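HDLP (histone deacetylase-like protein) (Aquifex aeolicus, PDB 1C3R) probably deacetylates acetylated lysine side chains as a zinc-dependent homologue of histone deacetylases, and binds the hydroxamate inhibitor trichostatin A. Local coordinates at residues L105-T110 against G128-A133. The protein carries 2 engineered substitutions. Sequence-based numbering, arbitrary orientation.
Sequences LATGST and GGMHHA. With TSN (trichostatin a), chain D.
Met-130 reaches the helix with the end of its side chain: CE sits 3.9 Å from Ala-106 CB, and SD lies alongside the same methyl. The chain runs straight out to SD, then bends at chi3 (-60°), which turns CE toward Thr-107; the two side chains cross at about a right angle. CE ends 3.5 Å from Thr-107 OG1, a van der Waals touch of a methyl on a hydroxyl that is itself hydrogen-bonded to Ser-103 O, one turn back in the helix. Closer to the strand, the backbone itself packs: Gly-128 CA lies 3.9 Å from Thr-110 OG1. Asn-146 and Asn-125 hold the Thr-110 hydroxyl, and Asn-146 OD1 also takes Gly-129 N, so one amide ties helix and loop together.

This is the alpha/beta fold of the histone deacetylases, with its central parallel sheet; helix 98-118 backs the loop that leaves strand 122-125 and carries the paired active-site histidines. Met-130, at the centre of an inverse gamma turn, points to the helix while the next two residues face the inhibitor.

Both rings meet the trichostatin A hydroxamate edge-on. His-131 NE2 donates to O1 at 2.8 Å, nearly straight at 171°, whereas N1 gives a weak, bent bond (123°) to His-132 NE2. His-131 CD2 stands over the centre of the His-132 ring, 3.7 Å above its plane. Behind them, Asp-166 binds His-131 ND1 and Asp-173 binds His-132 ND1; these bonds hold each ring's rotation, and the two Asp-His pairs are consistent with the charge-relay system described for this enzyme.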
loop_
_atom_site.group_PDB
_atom_site.type_symbol
_atom_site.label_atom_id
_atom_site.label_comp_id
_atom_site.label_asym_id
_atom_site.label_seq_id
_atom_site.Cartn_x
_atom_site.Cartn_y
_atom_site.Cartn_z
ATOM N N LEU A 105 20.599 -2.771 -16.431
ATOM C CA LEU A 105 21.811 -2.004 -16.167
ATOM C C LEU A 105 22.173 -2.101 -14.682
ATOM O O LEU A 105 23.348 -2.199 -14.315
ATOM C CB LEU A 105 21.575 -0.553 -16.576
ATOM C CG LEU A 105 22.781 0.324 -16.880
ATOM C CD1 LEU A 105 23.653 -0.347 -17.941
ATOM C CD2 LEU A 105 22.287 1.687 -17.373
ATOM N N ALA A 106 21.152 -2.087 -13.830
ATOM C CA ALA A 106 21.354 -2.186 -12.389
ATOM C C ALA A 106 21.809 -3.596 -12.018
ATOM O O ALA A 106 22.590 -3.789 -11.087
ATOM C CB ALA A 106 20.063 -1.845 -11.661
ATOM N N THR A 107 21.323 -4.581 -12.761
ATOM C CA THR A 107 21.688 -5.965 -12.497
ATOM C C THR A 107 23.094 -6.254 -13.018
ATOM O O THR A 107 23.876 -6.935 -12.358
ATOM C CB THR A 107 20.666 -6.916 -13.129
ATOM O OG1 THR A 107 19.370 -6.623 -12.586
ATOM C CG2 THR A 107 21.006 -8.364 -12.825
ATOM N N GLY A 108 23.414 -5.731 -14.197
ATOM C CA GLY A 108 24.742 -5.944 -14.743
ATOM C C GLY A 108 25.748 -5.319 -13.796
ATOM O O GLY A 108 26.830 -5.861 -13.581
ATOM N N SER A 109 25.379 -4.177 -13.217
ATOM C CA SER A 109 26.253 -3.478 -12.283
ATOM C C SER A 109 26.555 -4.330 -11.061
ATOM O O SER A 109 27.638 -4.227 -10.489
ATOM C CB SER A 109 25.628 -2.149 -11.856
ATOM O OG SER A 109 25.556 -1.256 -12.953
ATOM N N THR A 110 25.602 -5.166 -10.656
ATOM C CA THR A 110 25.817 -6.049 -9.513
ATOM C C THR A 110 26.822 -7.133 -9.900
ATOM O O THR A 110 27.663 -7.530 -9.090
ATOM C CB THR A 110 24.502 -6.700 -9.030
ATOM O OG1 THR A 110 23.713 -5.717 -8.348
ATOM C CG2 THR A 110 24.783 -7.858 -8.077
ATOM N N GLY A 128 21.793 -1.540 -7.342
ATOM C CA GLY A 128 21.358 -2.894 -7.046
ATOM C C GLY A 128 20.572 -3.010 -5.753
ATOM O O GLY A 128 20.233 -2.001 -5.127
ATOM N N GLY A 129 20.277 -4.241 -5.354
ATOM C CA GLY A 129 19.524 -4.471 -4.132
ATOM C C GLY A 129 18.029 -4.575 -4.363
ATOM O O GLY A 129 17.240 -4.477 -3.421
ATOM N N MET A 130 17.635 -4.774 -5.618
ATOM C CA MET A 130 16.223 -4.892 -5.980
ATOM C C MET A 130 15.788 -6.259 -5.466
ATOM O O MET A 130 15.676 -7.226 -6.222
ATOM C CB MET A 130 16.102 -4.771 -7.503
ATOM C CG MET A 130 16.759 -3.474 -8.000
ATOM S SD MET A 130 16.729 -3.150 -9.788
ATOM C CE MET A 130 17.623 -4.596 -10.397
ATOM N N HIS A 131 15.528 -6.318 -4.162
ATOM C CA HIS A 131 15.220 -7.573 -3.503
ATOM C C HIS A 131 13.839 -8.202 -3.535
ATOM O O HIS A 131 13.663 -9.263 -2.947
ATOM C CB HIS A 131 15.707 -7.505 -2.043
ATOM C CG HIS A 131 15.018 -6.466 -1.211
ATOM N ND1 HIS A 131 15.202 -6.348 0.152
ATOM C CD2 HIS A 131 14.163 -5.477 -1.560
ATOM C CE1 HIS A 131 14.488 -5.332 0.603
ATOM N NE2 HIS A 131 13.848 -4.786 -0.417
ATOM N N HIS A 132 12.876 -7.600 -4.229
ATOM C CA HIS A 132 11.522 -8.166 -4.266
ATOM C C HIS A 132 11.123 -9.089 -5.424
ATOM O O HIS A 132 10.277 -9.967 -5.246
ATOM C CB HIS A 132 10.488 -7.042 -4.193
ATOM C CG HIS A 132 10.460 -6.330 -2.880
ATOM N ND1 HIS A 132 10.263 -6.987 -1.682
ATOM C CD2 HIS A 132 10.547 -5.012 -2.578
ATOM C CE1 HIS A 132 10.228 -6.101 -0.700
ATOM N NE2 HIS A 132 10.395 -4.898 -1.217
ATOM N N ALA A 133 11.704 -8.892 -6.602
ATOM C CA ALA A 133 11.326 -9.685 -7.772
ATOM C C ALA A 133 11.459 -11.186 -7.586
ATOM O O ALA A 133 12.395 -11.660 -6.941
ATOM C CB ALA A 133 12.131 -9.244 -8.989
HETATM O O1 TSN D . 12.332 -2.447 -0.422
HETATM O O2 TSN D . 11.021 0.044 -0.533
HETATM O O3 TSN D . 4.179 2.695 0.172
HETATM N N1 TSN D . 10.947 -2.260 -0.420
HETATM N N2 TSN D . 2.209 5.218 -5.447
HETATM C C1 TSN D . 3.533 2.846 -2.113
HETATM C C2 TSN D . 3.300 2.268 -3.371
HETATM C C3 TSN D . 2.865 3.003 -4.475
HETATM C C4 TSN D . 2.635 4.431 -4.353
HETATM C C5 TSN D . 2.868 5.011 -3.068
HETATM C C6 TSN D . 3.296 4.248 -1.996
HETATM C C7 TSN D . 4.006 2.121 -0.893
HETATM C C8 TSN D . 4.325 0.599 -0.993
HETATM C C9 TSN D . 5.795 0.392 -0.703
HETATM C C10 TSN D . 6.657 -0.485 -1.306
HETATM C C11 TSN D . 8.049 -0.435 -0.795
HETATM C C12 TSN D . 9.086 -1.151 -1.288
HETATM C C13 TSN D . 10.422 -1.028 -0.724
HETATM C C14 TSN D . 3.455 -0.163 0.037
HETATM C C15 TSN D . 6.270 -1.455 -2.419
HETATM C C17 TSN D . 2.048 6.681 -5.311
HETATM C C16 TSN D . 1.962 4.642 -6.763
#